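Local structure of probable ABC transporter extracellular-binding protein YckB (Bacillus subtilis, 2IEE) at residues D158-N162 / E163-K167. The protein probably serves as the extracellular solute-binding lipoprotein of a binding-protein-dependent ABC transport system in the cell membrane. Residues are numbered along the deposited sequence; the frame is centred on the assembly and turned at random.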
ATOM      1  N   ASP A 158       2.166  20.658 -12.299  1.00 34.78           N
ATOM      2  CA  ASP A 158       0.832  20.918 -12.819  1.00 39.06           C
ATOM      3  C   ASP A 158       0.070  19.601 -12.908  1.00 41.05           C
ATOM      4  O   ASP A 158      -0.955  19.415 -12.253  1.00 43.01           O
ATOM      5  CB  ASP A 158       0.923  21.566 -14.201  1.00 42.73           C
ATOM      6  CG  ASP A 158      -0.429  22.006 -14.731  1.00 46.59           C
ATOM      7  OD1 ASP A 158      -1.294  21.131 -14.952  1.00 48.67           O
ATOM      8  OD2 ASP A 158      -0.626  23.228 -14.924  1.00 49.12           O
ATOM      9  N   ASN A 159       0.585  18.683 -13.715  1.00 42.01           N
ATOM     10  CA  ASN A 159      -0.038  17.377 -13.885  1.00 43.34           C
ATOM     11  C   ASN A 159       0.963  16.473 -14.587  1.00 42.43           C
ATOM     12  O   ASN A 159       0.904  16.293 -15.801  1.00 42.06           O
ATOM     13  CB  ASN A 159      -1.311  17.507 -14.725  1.00 45.44           C
ATOM     14  CG  ASN A 159      -2.023  16.187 -14.907  1.00 46.90           C
ATOM     15  OD1 ASN A 159      -2.430  15.548 -13.934  1.00 47.84           O
ATOM     16  ND2 ASN A 159      -2.180  15.768 -16.156  1.00 47.30           N
ATOM     17  N   ALA A 160       1.883  15.909 -13.814  1.00 42.00           N
ATOM     18  CA  ALA A 160       2.925  15.055 -14.364  1.00 41.31           C
ATOM     19  C   ALA A 160       2.686  13.566 -14.175  1.00 40.06           C
ATOM     20  O   ALA A 160       1.758  13.152 -13.484  1.00 41.40           O
ATOM     21  CB  ALA A 160       4.265  15.438 -13.760  1.00 41.63           C
ATOM     22  N   THR A 161       3.547  12.769 -14.797  1.00 38.26           N
ATOM     23  CA  THR A 161       3.473  11.321 -14.711  1.00 37.12           C
ATOM     24  C   THR A 161       4.633  10.799 -13.872  1.00 37.56           C
ATOM     25  O   THR A 161       5.557  11.542 -13.551  1.00 36.95           O
ATOM     26  CB  THR A 161       3.566  10.686 -16.099  1.00 36.35           C
ATOM     27  OG1 THR A 161       4.785  11.100 -16.727  1.00 33.82           O
ATOM     28  CG2 THR A 161       2.384  11.114 -16.959  1.00 37.93           C
ATOM     29  N   ASN A 162       4.581   9.517 -13.528  1.00 38.31           N
ATOM     30  CA  ASN A 162       5.628   8.894 -12.728  1.00 38.38           C
ATOM     31  C   ASN A 162       6.959   8.969 -13.453  1.00 35.71           C
ATOM     32  O   ASN A 162       8.001   9.197 -12.837  1.00 35.78           O
ATOM     33  CB  ASN A 162       5.284   7.428 -12.449  1.00 40.84           C
ATOM     34  CG  ASN A 162       3.983   7.268 -11.696  1.00 44.10           C
ATOM     35  OD1 ASN A 162       2.940   7.763 -12.125  1.00 46.33           O
ATOM     36  ND2 ASN A 162       4.034   6.568 -10.567  1.00 46.09           N
ATOM     37  N   GLU A 163       6.924   8.768 -14.763  1.00 32.75           N
ATOM     38  CA  GLU A 163       8.136   8.816 -15.564  1.00 31.77           C
ATOM     39  C   GLU A 163       8.743  10.212 -15.520  1.00 30.05           C
ATOM     40  O   GLU A 163       9.966  10.368 -15.464  1.00 29.56           O
ATOM     41  CB  GLU A 163       7.822   8.417 -17.008  1.00 32.93           C
ATOM     42  CG  GLU A 163       8.934   8.709 -18.005  1.00 33.49           C
ATOM     43  CD  GLU A 163       8.697   8.034 -19.345  1.00 35.66           C
ATOM     44  OE1 GLU A 163       7.518   7.918 -19.751  1.00 36.62           O
ATOM     45  OE2 GLU A 163       9.686   7.626 -19.993  1.00 35.04           O
ATOM     46  N   GLN A 164       7.885  11.224 -15.534  1.00 28.79           N
ATOM     47  CA  GLN A 164       8.343  12.605 -15.499  1.00 27.48           C
ATOM     48  C   GLN A 164       9.035  12.911 -14.173  1.00 24.96           C
ATOM     49  O   GLN A 164      10.125  13.479 -14.148  1.00 24.13           O
ATOM     50  CB  GLN A 164       7.161  13.556 -15.705  1.00 29.20           C
ATOM     51  CG  GLN A 164       7.574  14.998 -15.879  1.00 33.67           C
ATOM     52  CD  GLN A 164       8.566  15.175 -17.011  1.00 35.14           C
ATOM     53  OE1 GLN A 164       8.259  14.889 -18.170  1.00 38.84           O
ATOM     54  NE2 GLN A 164       9.766  15.642 -16.682  1.00 36.19           N
ATOM     55  N   TYR A 165       8.396  12.531 -13.073  1.00 23.18           N
ATOM     56  CA  TYR A 165       8.966  12.757 -11.753  1.00 22.31           C
ATOM     57  C   TYR A 165      10.358  12.139 -11.656  1.00 19.11           C
ATOM     58  O   TYR A 165      11.304  12.773 -11.200  1.00 17.70           O
ATOM     59  CB  TYR A 165       8.081  12.133 -10.672  1.00 24.06           C
ATOM     60  CG  TYR A 165       6.816  12.896 -10.352  1.00 27.35           C
ATOM     61  CD1 TYR A 165       6.868  14.165  -9.785  1.00 27.83           C
ATOM     62  CD2 TYR A 165       5.565  12.323 -10.560  1.00 30.66           C
ATOM     63  CE1 TYR A 165       5.705  14.842  -9.427  1.00 29.82           C
ATOM     64  CE2 TYR A 165       4.393  12.992 -10.207  1.00 31.73           C
ATOM     65  CZ  TYR A 165       4.474  14.250  -9.636  1.00 30.95           C
ATOM     66  OH  TYR A 165       3.328  14.898  -9.253  1.00 31.64           O
ATOM     67  N   LEU A 166      10.476  10.893 -12.096  1.00 17.92           N
ATOM     68  CA  LEU A 166      11.742  10.177 -12.030  1.00 17.25           C
ATOM     69  C   LEU A 166      12.845  10.801 -12.889  1.00 16.86           C
ATOM     70  O   LEU A 166      13.989  10.906 -12.447  1.00 16.16           O
ATOM     71  CB  LEU A 166      11.520   8.712 -12.422  1.00 16.18           C
ATOM     72  CG  LEU A 166      10.516   7.954 -11.537  1.00 19.61           C
ATOM     73  CD1 LEU A 166      10.154   6.629 -12.194  1.00 17.17           C
ATOM     74  CD2 LEU A 166      11.111   7.719 -10.144  1.00 19.15           C
ATOM     75  N   LYS A 167      12.507  11.220 -14.106  1.00 17.21           N
ATOM     76  CA  LYS A 167      13.505  11.822 -14.988  1.00 16.78           C
ATOM     77  C   LYS A 167      14.032  13.152 -14.469  1.00 14.34           C
ATOM     78  O   LYS A 167      15.194  13.488 -14.688  1.00 15.03           O
ATOM     79  CB  LYS A 167      12.941  12.017 -16.400  1.00 18.84           C
ATOM     80  CG  LYS A 167      12.651  10.716 -17.117  1.00 25.09           C
ATOM     81  CD  LYS A 167      12.405  10.938 -18.598  1.00 31.62           C
ATOM     82  CE  LYS A 167      11.993   9.641 -19.281  1.00 35.03           C
ATOM     83  NZ  LYS A 167      12.979   8.541 -19.054  1.00 38.40           N
TER
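Thr161 caps the N-terminus of helix 162-171, its side chain accepting from the backbone N-H of Gln164, where the loop after strand 153-154 turns into the helix at the protein surface. Thr161 suits the N-cap because its short side chain can reach forward to an amide of the first turn: with OG1 between the backbone N and the carbonyl carbon (chi1 57°), the hydroxyl faces Gln164 N and accepts a weak hydrogen bond, OG1 to N 3.3 Å. Its carbonyl starts the helical ladder, Thr161 O taking a nearly straight bond from Tyr165 N at 3.0 Å; Asn162 O follows with Leu166 N at 3.1 Å. Just ahead of the cap, the small Ala160 lays CB over one face of the Tyr165 ring, offset toward the rim and 4.3 Å from CZ, while the same methyl meets Gln164 CG at 4.0 Å. Asn162 CA lies at the ring's edge. A serine in place of Tyr165 would probably leave the Ala160 methyl without its aromatic cover and the incoming loop less firmly held against the first turn. Farther along, Glu163 OE2 and Lys167 NZ make an i to i+4 salt bridge. Tyr157 meets the Tyr165 ring edge-to-face, and buried Leu166 packs on Phe191 and Ile196, from the loop between helix 181-190 and strand 197-214.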